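Local coordinates for protein nucleoporin nup120 (Schizosaccharomyces pombe, PDB 4GQ2) that serves as a structural component of the nuclear pore complex, whose nucleoporins build the pore and can also dock transport factors, at residues Leu363-Trp368 with Thr374-Cys379; Glu694-Leu699 with Leu723-Asp728; Ile422-Ile427 with Ala470-Ile475; Ala842-Ala847 with Ala878-Phe883. All coordinates share one frame; numbering follows the deposited sequence.

Interaction 1 (Leu363-Trp368 with Thr374-Cys379); sequences LLIIAW and TVIQKC
In the beta-propeller domain, strands 361-370 and 373-382 form a beta hairpin, and Leu-364, Ile-366 and Trp-368 pair with Cys-379, Gln-377 and Val-375 as its hydrogen-bonded antiparallel partners. The short segments run at 165° to each other, 4.6 Å apart at closest approach. Among the six backbone bonds, Trp-368 N to Val-375 O is 2.7 Å and Gln-377 N to Ile-366 O is 2.8 Å. On the face bearing Ile-366, the extended chain of Gln-377 starts with CG beside its own backbone N and carries OE1 to the edge of the Trp-368 ring, near the ring plane. There Trp-368 NE1 makes a weak, bent bond to Gln-377 OE1 (3.1 Å, 143° at the hydrogen), with amide and indole planes 69° apart. On the other face aliphatic groups meet: Ile-365 CG2 meets Ile-376 CG2 at 4.1 Å, and the stem of Lys-378 runs alongside Ile-365, CG to CG1 3.9 Å. Ile-543 of strand 539-544 touches all three of these side chains. Gln-377 NE2 also bonds to Ser-336 O, so each end of the buried amide has a partner, though both bonds are weak, giving one polar link within a face that is otherwise largely apolar.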
loop_
_atom_site.group_PDB
_atom_site.type_symbol
_atom_site.label_atom_id
_atom_site.label_comp_id
_atom_site.label_asym_id
_atom_site.label_seq_id
_atom_site.Cartn_x
_atom_site.Cartn_y
_atom_site.Cartn_z
ATOM N N LEU A 363 13.397 -14.919 32.996
ATOM C CA LEU A 363 12.867 -15.177 31.664
ATOM C C LEU A 363 13.987 -15.550 30.699
ATOM O O LEU A 363 14.941 -14.787 30.513
ATOM C CB LEU A 363 12.097 -13.951 31.156
ATOM C CG LEU A 363 11.551 -13.931 29.728
ATOM C CD1 LEU A 363 10.684 -15.147 29.427
ATOM C CD2 LEU A 363 10.779 -12.641 29.499
ATOM N N LEU A 364 13.864 -16.726 30.093
ATOM C CA LEU A 364 14.856 -17.208 29.137
ATOM C C LEU A 364 14.258 -17.368 27.740
ATOM O O LEU A 364 13.388 -18.216 27.516
ATOM C CB LEU A 364 15.481 -18.530 29.605
ATOM C CG LEU A 364 16.681 -19.042 28.792
ATOM C CD1 LEU A 364 17.958 -18.312 29.178
ATOM C CD2 LEU A 364 16.864 -20.545 28.960
ATOM N N ILE A 365 14.728 -16.538 26.813
ATOM C CA ILE A 365 14.305 -16.604 25.412
ATOM C C ILE A 365 15.352 -17.389 24.624
ATOM O O ILE A 365 16.550 -17.122 24.729
ATOM C CB ILE A 365 14.107 -15.195 24.797
ATOM C CG1 ILE A 365 13.172 -14.354 25.672
ATOM C CG2 ILE A 365 13.542 -15.295 23.383
ATOM C CD1 ILE A 365 13.405 -12.862 25.571
ATOM N N ILE A 366 14.888 -18.358 23.845
ATOM C CA ILE A 366 15.766 -19.261 23.112
ATOM C C ILE A 366 15.374 -19.298 21.642
ATOM O O ILE A 366 14.192 -19.418 21.322
ATOM C CB ILE A 366 15.671 -20.701 23.664
ATOM C CG1 ILE A 366 15.643 -20.710 25.200
ATOM C CG2 ILE A 366 16.807 -21.556 23.124
ATOM C CD1 ILE A 366 15.248 -22.043 25.806
ATOM N N ALA A 367 16.372 -19.218 20.759
ATOM C CA ALA A 367 16.172 -19.338 19.308
ATOM C C ALA A 367 16.769 -20.633 18.761
ATOM O O ALA A 367 17.947 -20.935 18.987
ATOM C CB ALA A 367 16.771 -18.138 18.578
ATOM N N TRP A 368 15.948 -21.379 18.028
ATOM C CA TRP A 368 16.349 -22.648 17.438
ATOM C C TRP A 368 16.415 -22.560 15.949
ATOM O O TRP A 368 15.601 -21.886 15.319
ATOM C CB TRP A 368 15.395 -23.761 17.864
ATOM C CG TRP A 368 15.430 -23.980 19.352
ATOM C CD1 TRP A 368 14.559 -23.467 20.306
ATOM C CD2 TRP A 368 16.427 -24.743 20.115
ATOM N NE1 TRP A 368 14.926 -23.864 21.568
ATOM C CE2 TRP A 368 16.036 -24.632 21.526
ATOM C CE3 TRP A 368 17.555 -25.494 19.782
ATOM C CZ2 TRP A 368 16.758 -25.247 22.543
ATOM C CZ3 TRP A 368 18.278 -26.109 20.816
ATOM C CH2 TRP A 368 17.886 -25.988 22.163
ATOM N N THR A 374 13.101 -21.852 11.753
ATOM C CA THR A 374 13.373 -21.198 13.030
ATOM C C THR A 374 12.237 -21.378 14.045
ATOM O O THR A 374 11.060 -21.251 13.700
ATOM C CB THR A 374 13.609 -19.684 12.811
ATOM O OG1 THR A 374 14.609 -19.489 11.801
ATOM C CG2 THR A 374 14.058 -19.007 14.095
ATOM N N VAL A 375 12.597 -21.668 15.296
ATOM C CA VAL A 375 11.635 -21.656 16.403
ATOM C C VAL A 375 12.143 -20.800 17.557
ATOM O O VAL A 375 13.307 -20.884 17.945
ATOM C CB VAL A 375 11.287 -23.073 16.925
ATOM C CG1 VAL A 375 10.311 -22.990 18.097
ATOM C CG2 VAL A 375 10.680 -23.927 15.819
ATOM N N ILE A 376 11.262 -19.966 18.094
ATOM C CA ILE A 376 11.576 -19.182 19.281
ATOM C C ILE A 376 10.758 -19.700 20.462
ATOM O O ILE A 376 9.550 -19.932 20.338
ATOM C CB ILE A 376 11.362 -17.662 19.054
ATOM C CG1 ILE A 376 12.542 -17.049 18.293
ATOM C CG2 ILE A 376 11.251 -16.918 20.374
ATOM C CD1 ILE A 376 12.548 -17.320 16.806
ATOM N N GLN A 377 11.433 -19.887 21.595
ATOM C CA GLN A 377 10.781 -20.315 22.830
ATOM C C GLN A 377 11.035 -19.331 23.963
ATOM O O GLN A 377 12.146 -18.812 24.105
ATOM C CB GLN A 377 11.309 -21.680 23.271
ATOM C CG GLN A 377 11.095 -22.832 22.302
ATOM C CD GLN A 377 11.740 -24.116 22.796
ATOM O OE1 GLN A 377 12.647 -24.086 23.633
ATOM N NE2 GLN A 377 11.279 -25.251 22.279
ATOM N N LYS A 378 10.002 -19.087 24.768
ATOM C CA LYS A 378 10.146 -18.376 26.036
ATOM C C LYS A 378 9.881 -19.319 27.205
ATOM O O LYS A 378 9.013 -20.196 27.124
ATOM C CB LYS A 378 9.175 -17.201 26.117
ATOM C CG LYS A 378 9.656 -15.925 25.460
ATOM C CD LYS A 378 8.653 -14.800 25.679
ATOM C CE LYS A 378 9.155 -13.494 25.080
ATOM N NZ LYS A 378 8.137 -12.408 25.136
ATOM N N CYS A 379 10.632 -19.134 28.288
ATOM C CA CYS A 379 10.384 -19.843 29.538
ATOM C C CYS A 379 10.294 -18.876 30.703
ATOM O O CYS A 379 11.244 -18.141 30.990
ATOM C CB CYS A 379 11.476 -20.876 29.827
ATOM S SG CYS A 379 11.498 -21.467 31.544
#

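Interaction 2 (Glu694-Leu699 with Leu723-Asp728); sequences EGFIFL and LSLLED
Segments 694-699 and 723-728, from helices 672-703 and 719-739, run roughly antiparallel, their short axes 9.8 Å apart at closest approach with 148° between their N-to-C directions. The backbones come nearest where Ile-697 CA and Leu-725 CA lie 6.9 Å apart, and purely apolar side chains fill the interval. Leu-725 CD1 meets Phe-696 at the base of the side chain, on CB (3.7 Å), while the ring runs on past it, Leu-725 CD2 lying obliquely to it. Leu-725 CB takes Ile-697 CG1 at 4.0 Å, the two side chains sliding past one another in opposite directions. Ile-697 has CG1 beside its backbone N (chi1 -68°) and an extended chi2 of 169°, which carries CD1 onward to Leu-726 CD2 at 4.1 Å; those two side chains meet at about a right angle. Four buried residues thus make a small interface of 180 Å², consistent with packing of neighbouring helices in the helical domain. Leu-726 also rests on Leu-603 and Val-604 of helix 590-605, and the Phe-696 side chain touches Leu-578 of helix 571-585. Near this apolar seam, Glu-694 forms a salt bridge with Arg-597 and a hydrogen bond with Trp-729, linking helices 672-703, 590-605 and 719-739.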
loop_
_atom_site.group_PDB
_atom_site.type_symbol
_atom_site.label_atom_id
_atom_site.label_comp_id
_atom_site.label_asym_id
_atom_site.label_seq_id
_atom_site.Cartn_x
_atom_site.Cartn_y
_atom_site.Cartn_z
ATOM N N GLU A 694 -16.501 -10.252 7.764
ATOM C CA GLU A 694 -17.186 -10.773 6.591
ATOM C C GLU A 694 -17.942 -12.062 6.903
ATOM O O GLU A 694 -19.100 -12.225 6.497
ATOM C CB GLU A 694 -16.205 -10.967 5.429
ATOM C CG GLU A 694 -15.832 -9.660 4.739
ATOM C CD GLU A 694 -14.559 -9.744 3.916
ATOM O OE1 GLU A 694 -13.958 -10.836 3.848
ATOM O OE2 GLU A 694 -14.163 -8.709 3.331
ATOM N N GLY A 695 -17.293 -12.973 7.625
ATOM C CA GLY A 695 -17.931 -14.230 8.007
ATOM C C GLY A 695 -19.262 -13.995 8.711
ATOM O O GLY A 695 -20.249 -14.671 8.420
ATOM N N PHE A 696 -19.286 -13.022 9.623
ATOM C CA PHE A 696 -20.490 -12.679 10.380
ATOM C C PHE A 696 -21.561 -12.068 9.478
ATOM O O PHE A 696 -22.727 -12.479 9.523
ATOM C CB PHE A 696 -20.161 -11.743 11.552
ATOM C CG PHE A 696 -19.395 -12.403 12.668
ATOM C CD1 PHE A 696 -19.894 -13.535 13.304
ATOM C CD2 PHE A 696 -18.182 -11.880 13.098
ATOM C CE1 PHE A 696 -19.187 -14.139 14.333
ATOM C CE2 PHE A 696 -17.469 -12.480 14.130
ATOM C CZ PHE A 696 -17.973 -13.610 14.748
ATOM N N ILE A 697 -21.157 -11.099 8.659
ATOM C CA ILE A 697 -22.034 -10.540 7.626
ATOM C C ILE A 697 -22.626 -11.654 6.765
ATOM O O ILE A 697 -23.835 -11.668 6.531
ATOM C CB ILE A 697 -21.318 -9.485 6.740
ATOM C CG1 ILE A 697 -20.986 -8.234 7.560
ATOM C CG2 ILE A 697 -22.176 -9.111 5.536
ATOM C CD1 ILE A 697 -20.053 -7.253 6.873
ATOM N N PHE A 698 -21.793 -12.594 6.315
ATOM C CA PHE A 698 -22.289 -13.709 5.491
ATOM C C PHE A 698 -23.340 -14.505 6.264
ATOM O O PHE A 698 -24.378 -14.899 5.719
ATOM C CB PHE A 698 -21.168 -14.672 5.081
ATOM C CG PHE A 698 -20.094 -14.063 4.223
ATOM C CD1 PHE A 698 -20.218 -12.787 3.690
ATOM C CD2 PHE A 698 -18.953 -14.807 3.914
ATOM C CE1 PHE A 698 -19.206 -12.246 2.907
ATOM C CE2 PHE A 698 -17.948 -14.277 3.122
ATOM C CZ PHE A 698 -18.074 -12.992 2.620
ATOM N N LEU A 699 -23.050 -14.737 7.542
ATOM C CA LEU A 699 -23.917 -15.511 8.418
ATOM C C LEU A 699 -25.272 -14.828 8.620
ATOM O O LEU A 699 -26.320 -15.445 8.415
ATOM C CB LEU A 699 -23.216 -15.743 9.756
ATOM C CG LEU A 699 -23.548 -16.996 10.564
ATOM C CD1 LEU A 699 -23.343 -18.260 9.745
ATOM C CD2 LEU A 699 -22.679 -17.012 11.808
ATOM N N LEU A 723 -25.517 -3.566 10.972
ATOM C CA LEU A 723 -25.032 -2.209 10.693
ATOM C C LEU A 723 -23.683 -1.936 11.342
ATOM O O LEU A 723 -22.798 -1.327 10.733
ATOM C CB LEU A 723 -26.054 -1.156 11.126
ATOM C CG LEU A 723 -27.244 -0.973 10.181
ATOM C CD1 LEU A 723 -28.343 -0.161 10.854
ATOM C CD2 LEU A 723 -26.837 -0.333 8.858
ATOM N N SER A 724 -23.551 -2.394 12.580
ATOM C CA SER A 724 -22.321 -2.315 13.354
ATOM C C SER A 724 -21.161 -3.045 12.653
ATOM O O SER A 724 -20.027 -2.590 12.685
ATOM C CB SER A 724 -22.568 -2.952 14.728
ATOM O OG SER A 724 -21.441 -2.804 15.560
ATOM N N LEU A 725 -21.462 -4.186 12.038
ATOM C CA LEU A 725 -20.462 -4.962 11.320
ATOM C C LEU A 725 -20.050 -4.282 10.017
ATOM O O LEU A 725 -18.867 -4.277 9.661
ATOM C CB LEU A 725 -20.965 -6.377 11.047
ATOM C CG LEU A 725 -21.049 -7.282 12.278
ATOM C CD1 LEU A 725 -21.844 -8.520 11.913
ATOM C CD2 LEU A 725 -19.668 -7.660 12.790
ATOM N N LEU A 726 -21.026 -3.693 9.330
ATOM C CA LEU A 726 -20.774 -2.960 8.100
ATOM C C LEU A 726 -19.871 -1.770 8.372
ATOM O O LEU A 726 -19.028 -1.408 7.543
ATOM C CB LEU A 726 -22.083 -2.475 7.472
ATOM C CG LEU A 726 -22.875 -3.402 6.553
ATOM C CD1 LEU A 726 -24.095 -2.660 6.026
ATOM C CD2 LEU A 726 -22.020 -3.911 5.398
ATOM N N GLU A 727 -20.046 -1.167 9.541
ATOM C CA GLU A 727 -19.245 -0.018 9.908
ATOM C C GLU A 727 -17.815 -0.441 10.225
ATOM O O GLU A 727 -16.864 0.229 9.826
ATOM C CB GLU A 727 -19.867 0.727 11.079
ATOM C CG GLU A 727 -19.254 2.101 11.292
ATOM C CD GLU A 727 -19.137 2.908 10.005
ATOM O OE1 GLU A 727 -20.192 3.240 9.412
ATOM O OE2 GLU A 727 -17.989 3.216 9.595
ATOM N N ASP A 728 -17.676 -1.556 10.940
ATOM C CA ASP A 728 -16.383 -2.168 11.182
ATOM C C ASP A 728 -15.698 -2.503 9.844
ATOM O O ASP A 728 -14.548 -2.112 9.602
ATOM C CB ASP A 728 -16.568 -3.442 12.012
ATOM C CG ASP A 728 -16.845 -3.155 13.482
ATOM O OD1 ASP A 728 -16.746 -1.987 13.908
ATOM O OD2 ASP A 728 -17.151 -4.115 14.218
#

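Interaction 3 (Ile422-Ile427 with Ala470-Ile475); sequences IWLQHI and AVLSSI
Leu-424 carries this contact from the side of helix 422-427, placing one methyl on each of two successive residues of helix 470-475. Its CD1 lies 4.4 Å from Val-471 CG1, and its CD2 is equally far, 4.4 Å, from Leu-472 CD1. The fork is set by a first torsion that turns CG away from the backbone N (chi1 -170°), followed by chi2 of 73°, which spreads the two methyls between the partners. Leu-472 likewise has CG opposite its own N (chi1 -178°), although its CB does not head straight for the other helix; CD1 makes the approach. Backbones stay well separated, with Leu-424 CA and Leu-472 CA 7.2 Å apart, and only 139 Å² is buried between the segments. This is loose apolar packing between two helices, 419-428 and 464-478, that belong to the sequence range of the beta-propeller domain. Val-471 also packs on Ile-437 of helix 434-443 and on Trp-503 and Phe-506 of helix 492-515, so the valine is shared among several helices. On the second helix, Ser-474 OG turns back to donate to Val-471 O at 3.1 Å. The same oxygen accepts the helical bond from Ile-475 N, also 3.1 Å long, and both donors arrive from one face of the carbonyl plane. Leu-472 additionally packs against an apolar side chain of another protein chain.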
loop_
_atom_site.group_PDB
_atom_site.type_symbol
_atom_site.label_atom_id
_atom_site.label_comp_id
_atom_site.label_asym_id
_atom_site.label_seq_id
_atom_site.Cartn_x
_atom_site.Cartn_y
_atom_site.Cartn_z
ATOM N N ILE A 422 -3.038 -7.778 -9.952
ATOM C CA ILE A 422 -3.144 -8.677 -8.792
ATOM C C ILE A 422 -1.800 -9.271 -8.381
ATOM O O ILE A 422 -1.447 -9.254 -7.194
ATOM C CB ILE A 422 -4.178 -9.797 -9.022
ATOM C CG1 ILE A 422 -5.576 -9.198 -9.251
ATOM C CG2 ILE A 422 -4.179 -10.769 -7.849
ATOM C CD1 ILE A 422 -6.561 -10.155 -9.898
ATOM N N TRP A 423 -1.044 -9.774 -9.356
ATOM C CA TRP A 423 0.290 -10.330 -9.072
ATOM C C TRP A 423 1.265 -9.300 -8.570
ATOM O O TRP A 423 2.064 -9.579 -7.686
ATOM C CB TRP A 423 0.858 -11.036 -10.294
ATOM C CG TRP A 423 0.511 -12.500 -10.370
ATOM C CD1 TRP A 423 -0.280 -13.140 -11.321
ATOM C CD2 TRP A 423 0.958 -13.571 -9.463
ATOM N NE1 TRP A 423 -0.353 -14.496 -11.069
ATOM C CE2 TRP A 423 0.362 -14.817 -9.970
ATOM C CE3 TRP A 423 1.749 -13.619 -8.320
ATOM C CZ2 TRP A 423 0.561 -16.037 -9.342
ATOM C CZ3 TRP A 423 1.947 -14.860 -7.699
ATOM C CH2 TRP A 423 1.368 -16.038 -8.202
ATOM N N LEU A 424 1.207 -8.095 -9.128
ATOM C CA LEU A 424 2.087 -7.012 -8.706
ATOM C C LEU A 424 1.798 -6.644 -7.250
ATOM O O LEU A 424 2.722 -6.528 -6.444
ATOM C CB LEU A 424 1.910 -5.797 -9.610
ATOM C CG LEU A 424 2.889 -4.635 -9.484
ATOM C CD1 LEU A 424 4.240 -5.022 -10.070
ATOM C CD2 LEU A 424 2.337 -3.391 -10.172
ATOM N N GLN A 425 0.517 -6.483 -6.914
ATOM C CA GLN A 425 0.129 -6.227 -5.530
ATOM C C GLN A 425 0.677 -7.291 -4.584
ATOM O O GLN A 425 1.307 -6.965 -3.579
ATOM C CB GLN A 425 -1.389 -6.121 -5.378
ATOM C CG GLN A 425 -1.885 -4.694 -5.203
ATOM C CD GLN A 425 -2.822 -4.530 -4.009
ATOM O OE1 GLN A 425 -3.324 -3.436 -3.745
ATOM N NE2 GLN A 425 -3.052 -5.616 -3.275
ATOM N N HIS A 426 0.462 -8.554 -4.938
ATOM C CA HIS A 426 0.908 -9.679 -4.131
ATOM C C HIS A 426 2.399 -9.717 -3.898
ATOM O O HIS A 426 2.852 -9.966 -2.782
ATOM C CB HIS A 426 0.435 -10.997 -4.745
ATOM C CG HIS A 426 1.002 -12.214 -4.061
ATOM N ND1 HIS A 426 2.083 -12.868 -4.526
ATOM C CD2 HIS A 426 0.621 -12.866 -2.891
ATOM C CE1 HIS A 426 2.374 -13.893 -3.706
ATOM N NE2 HIS A 426 1.477 -13.892 -2.705
ATOM N N ILE A 427 3.177 -9.471 -4.942
ATOM C CA ILE A 427 4.635 -9.503 -4.832
ATOM C C ILE A 427 5.201 -8.344 -3.996
ATOM O O ILE A 427 6.155 -8.531 -3.245
ATOM C CB ILE A 427 5.285 -9.531 -6.227
ATOM C CG1 ILE A 427 4.952 -10.856 -6.918
ATOM C CG2 ILE A 427 6.797 -9.327 -6.141
ATOM C CD1 ILE A 427 5.259 -10.872 -8.399
ATOM N N ALA A 470 9.147 -1.477 -13.638
ATOM C CA ALA A 470 10.176 -2.223 -14.325
ATOM C C ALA A 470 9.844 -3.715 -14.280
ATOM O O ALA A 470 10.028 -4.421 -15.273
ATOM C CB ALA A 470 11.539 -1.937 -13.707
ATOM N N VAL A 471 9.341 -4.175 -13.131
ATOM C CA VAL A 471 8.905 -5.564 -12.975
ATOM C C VAL A 471 7.762 -5.854 -13.931
ATOM O O VAL A 471 7.845 -6.796 -14.711
ATOM C CB VAL A 471 8.497 -5.902 -11.517
ATOM C CG1 VAL A 471 7.735 -7.216 -11.457
ATOM C CG2 VAL A 471 9.724 -6.011 -10.630
ATOM N N LEU A 472 6.713 -5.027 -13.887
ATOM C CA LEU A 472 5.559 -5.209 -14.756
ATOM C C LEU A 472 5.967 -5.142 -16.223
ATOM O O LEU A 472 5.559 -5.983 -17.032
ATOM C CB LEU A 472 4.458 -4.177 -14.463
ATOM C CG LEU A 472 3.165 -4.323 -15.294
ATOM C CD1 LEU A 472 1.941 -3.812 -14.548
ATOM C CD2 LEU A 472 3.268 -3.644 -16.655
ATOM N N SER A 473 6.754 -4.122 -16.557
ATOM C CA SER A 473 7.198 -3.907 -17.927
ATOM C C SER A 473 7.944 -5.114 -18.476
ATOM O O SER A 473 7.691 -5.539 -19.592
ATOM C CB SER A 473 8.077 -2.659 -18.023
ATOM O OG SER A 473 8.620 -2.535 -19.320
ATOM N N SER A 474 8.859 -5.665 -17.687
ATOM C CA SER A 474 9.695 -6.757 -18.163
ATOM C C SER A 474 8.921 -8.075 -18.322
ATOM O O SER A 474 9.238 -8.871 -19.201
ATOM C CB SER A 474 10.915 -6.938 -17.262
ATOM O OG SER A 474 10.553 -7.538 -16.038
ATOM N N ILE A 475 7.918 -8.303 -17.474
ATOM C CA ILE A 475 7.036 -9.465 -17.622
ATOM C C ILE A 475 6.087 -9.320 -18.814
ATOM O O ILE A 475 5.929 -10.257 -19.600
ATOM C CB ILE A 475 6.259 -9.757 -16.326
ATOM C CG1 ILE A 475 7.126 -10.608 -15.409
ATOM C CG2 ILE A 475 4.961 -10.507 -16.613
ATOM C CD1 ILE A 475 6.876 -10.354 -13.944
#

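Interaction 4 (Ala842-Ala847 with Ala878-Phe883); sequences AVYLKA and AVLREF
Tyr-844 and Val-879 have the largest buried areas in this contact, 65 and 53 Å², and meet chiefly through a water. The tyrosine OH is 3.9 Å from Val-879 O, too far for a direct bond, and that carbonyl oxygen sits at the edge of the ring, near its plane. The water bridges the interval: it donates to Val-879 O at 2.6 Å, accepts from Phe-883 N at 3.0 Å, and pairs with Tyr-844 OH at 3.1 Å. Three groups therefore hold it, and it ties the phenol to two backbone positions of segment 878-883. With CG turned away from the backbone N (chi1 172°), Tyr-844 extends its ring toward that segment. Closer to the helix, ring atom CD2 lies 4.2 Å from Leu-880 CD2, which approaches the ring obliquely. The setting is the range of HEAT repeats, where helix 840-852 packs against segment 878-883, which runs into helix 881-889. Residues 878-880 have helical backbone angles but lack the regular bonds; the water bonds to Val-879 O among them and to Phe-883 N further on. The isopropyl group of Val-879 contributes a second, apolar touch: its CG1 stands 4.5 Å from Leu-845 CD1, a methyl swung across by chi1 of 180° and chi2 of 67°. Helix 812-822 backs both residues, with Val-817 against Leu-845 and Phe-821 and Leu-822 against Val-879. From the same helix, Glu-818 OE2 accepts a hydrogen bond from Val-879 N, while Phe-863 of helix 856-864 packs on Tyr-844.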
loop_
_atom_site.group_PDB
_atom_site.type_symbol
_atom_site.label_atom_id
_atom_site.label_comp_id
_atom_site.label_asym_id
_atom_site.label_seq_id
_atom_site.Cartn_x
_atom_site.Cartn_y
_atom_site.Cartn_z
ATOM N N ALA A 842 -16.914 16.262 5.632
ATOM C CA ALA A 842 -16.434 15.257 4.694
ATOM C C ALA A 842 -16.626 15.726 3.266
ATOM O O ALA A 842 -15.694 15.685 2.457
ATOM C CB ALA A 842 -17.150 13.928 4.924
ATOM N N VAL A 843 -17.837 16.188 2.973
ATOM C CA VAL A 843 -18.196 16.661 1.646
ATOM C C VAL A 843 -17.346 17.879 1.252
ATOM O O VAL A 843 -16.849 17.964 0.123
ATOM C CB VAL A 843 -19.716 16.937 1.540
ATOM C CG1 VAL A 843 -20.098 17.353 0.120
ATOM C CG2 VAL A 843 -20.508 15.689 1.937
ATOM N N TYR A 844 -17.146 18.791 2.202
ATOM C CA TYR A 844 -16.287 19.948 2.004
ATOM C C TYR A 844 -14.873 19.484 1.667
ATOM O O TYR A 844 -14.210 20.040 0.779
ATOM C CB TYR A 844 -16.288 20.834 3.261
ATOM C CG TYR A 844 -15.285 21.965 3.223
ATOM C CD1 TYR A 844 -15.512 23.095 2.441
ATOM C CD2 TYR A 844 -14.103 21.906 3.965
ATOM C CE1 TYR A 844 -14.597 24.137 2.401
ATOM C CE2 TYR A 844 -13.178 22.946 3.924
ATOM C CZ TYR A 844 -13.437 24.057 3.138
ATOM O OH TYR A 844 -12.530 25.088 3.073
ATOM N N LEU A 845 -14.416 18.451 2.361
ATOM C CA LEU A 845 -13.083 17.908 2.104
ATOM C C LEU A 845 -13.013 17.198 0.743
ATOM O O LEU A 845 -12.004 17.308 0.049
ATOM C CB LEU A 845 -12.626 17.002 3.252
ATOM C CG LEU A 845 -11.254 16.322 3.182
ATOM C CD1 LEU A 845 -10.093 17.312 3.260
ATOM C CD2 LEU A 845 -11.181 15.294 4.302
ATOM N N LYS A 846 -14.077 16.489 0.359
ATOM C CA LYS A 846 -14.180 15.941 -1.003
ATOM C C LYS A 846 -13.951 17.058 -2.023
ATOM O O LYS A 846 -13.207 16.889 -2.984
ATOM C CB LYS A 846 -15.548 15.302 -1.247
ATOM C CG LYS A 846 -15.810 14.037 -0.449
ATOM C CD LYS A 846 -17.103 13.350 -0.869
ATOM C CE LYS A 846 -17.016 12.792 -2.281
ATOM N NZ LYS A 846 -18.125 11.841 -2.572
ATOM N N ALA A 847 -14.569 18.210 -1.781
ATOM C CA ALA A 847 -14.443 19.359 -2.665
ATOM C C ALA A 847 -13.007 19.884 -2.763
ATOM O O ALA A 847 -12.504 20.140 -3.859
ATOM C CB ALA A 847 -15.397 20.459 -2.227
ATOM N N ALA A 878 -8.041 21.481 10.952
ATOM C CA ALA A 878 -7.330 22.665 10.488
ATOM C C ALA A 878 -7.734 23.124 9.081
ATOM O O ALA A 878 -7.424 24.250 8.704
ATOM C CB ALA A 878 -5.830 22.436 10.560
ATOM N N VAL A 879 -8.407 22.268 8.303
ATOM C CA VAL A 879 -8.914 22.700 6.985
ATOM C C VAL A 879 -10.011 23.757 7.130
ATOM O O VAL A 879 -10.318 24.460 6.180
ATOM C CB VAL A 879 -9.447 21.543 6.091
ATOM C CG1 VAL A 879 -8.307 20.728 5.511
ATOM C CG2 VAL A 879 -10.438 20.656 6.838
ATOM N N LEU A 880 -10.593 23.860 8.324
ATOM C CA LEU A 880 -11.678 24.805 8.592
ATOM C C LEU A 880 -11.186 26.206 8.964
ATOM O O LEU A 880 -11.993 27.126 9.089
ATOM C CB LEU A 880 -12.610 24.267 9.684
ATOM C CG LEU A 880 -13.330 22.933 9.456
ATOM C CD1 LEU A 880 -14.360 22.686 10.547
ATOM C CD2 LEU A 880 -13.998 22.889 8.093
ATOM N N ARG A 881 -9.872 26.372 9.124
ATOM C CA ARG A 881 -9.314 27.649 9.588
ATOM C C ARG A 881 -9.701 28.855 8.724
ATOM O O ARG A 881 -10.150 29.869 9.259
ATOM C CB ARG A 881 -7.790 27.580 9.827
ATOM C CG ARG A 881 -6.933 27.345 8.590
ATOM C CD ARG A 881 -5.468 27.666 8.849
ATOM N NE ARG A 881 -5.185 29.094 8.710
ATOM C CZ ARG A 881 -4.875 29.695 7.561
ATOM N NH1 ARG A 881 -4.801 28.997 6.432
ATOM N NH2 ARG A 881 -4.637 30.999 7.539
ATOM N N GLU A 882 -9.556 28.737 7.405
ATOM C CA GLU A 882 -9.866 29.851 6.501
ATOM C C GLU A 882 -11.332 30.282 6.590
ATOM O O GLU A 882 -11.635 31.472 6.593
ATOM C CB GLU A 882 -9.483 29.525 5.055
ATOM C CG GLU A 882 -7.980 29.518 4.804
ATOM C CD GLU A 882 -7.603 29.154 3.373
ATOM O OE1 GLU A 882 -8.382 28.462 2.682
ATOM O OE2 GLU A 882 -6.511 29.561 2.934
ATOM N N PHE A 883 -12.232 29.307 6.671
ATOM C CA PHE A 883 -13.639 29.598 6.845
ATOM C C PHE A 883 -13.903 30.235 8.201
ATOM O O PHE A 883 -14.664 31.200 8.301
ATOM C CB PHE A 883 -14.499 28.343 6.720
ATOM C CG PHE A 883 -15.923 28.560 7.147
ATOM C CD1 PHE A 883 -16.747 29.438 6.442
ATOM C CD2 PHE A 883 -16.433 27.917 8.268
ATOM C CE1 PHE A 883 -18.051 29.664 6.852
ATOM C CE2 PHE A 883 -17.738 28.131 8.672
ATOM C CZ PHE A 883 -18.548 29.006 7.965
HETATM O O HOH W 1 -11.869 26.481 5.775
#

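Overall arrangement
From the N terminus the four contacts follow in series, none nesting or crossing. Interaction 1 closes a tight hairpin turn within a propeller sheet that also includes strand 3-11. Interaction 3 then closes a loop of 42 residues, still in the propeller's sequence range; its centre is about 37 Å from that of interaction 1. Interaction 2 spans 23 residues in the helical domain and joins helices 672-703 and 719-739; interaction 4 spans 30 in the HEAT-repeat range, joining helix 840-852 to the segment leading into helix 881-889. Interaction 2 comes within about 13 Å of interaction 3 and 12 Å of interaction 4, nearest atoms. Interactions 1 and 4, with centres about 52 Å apart, lie on opposite sides of the chain's centre.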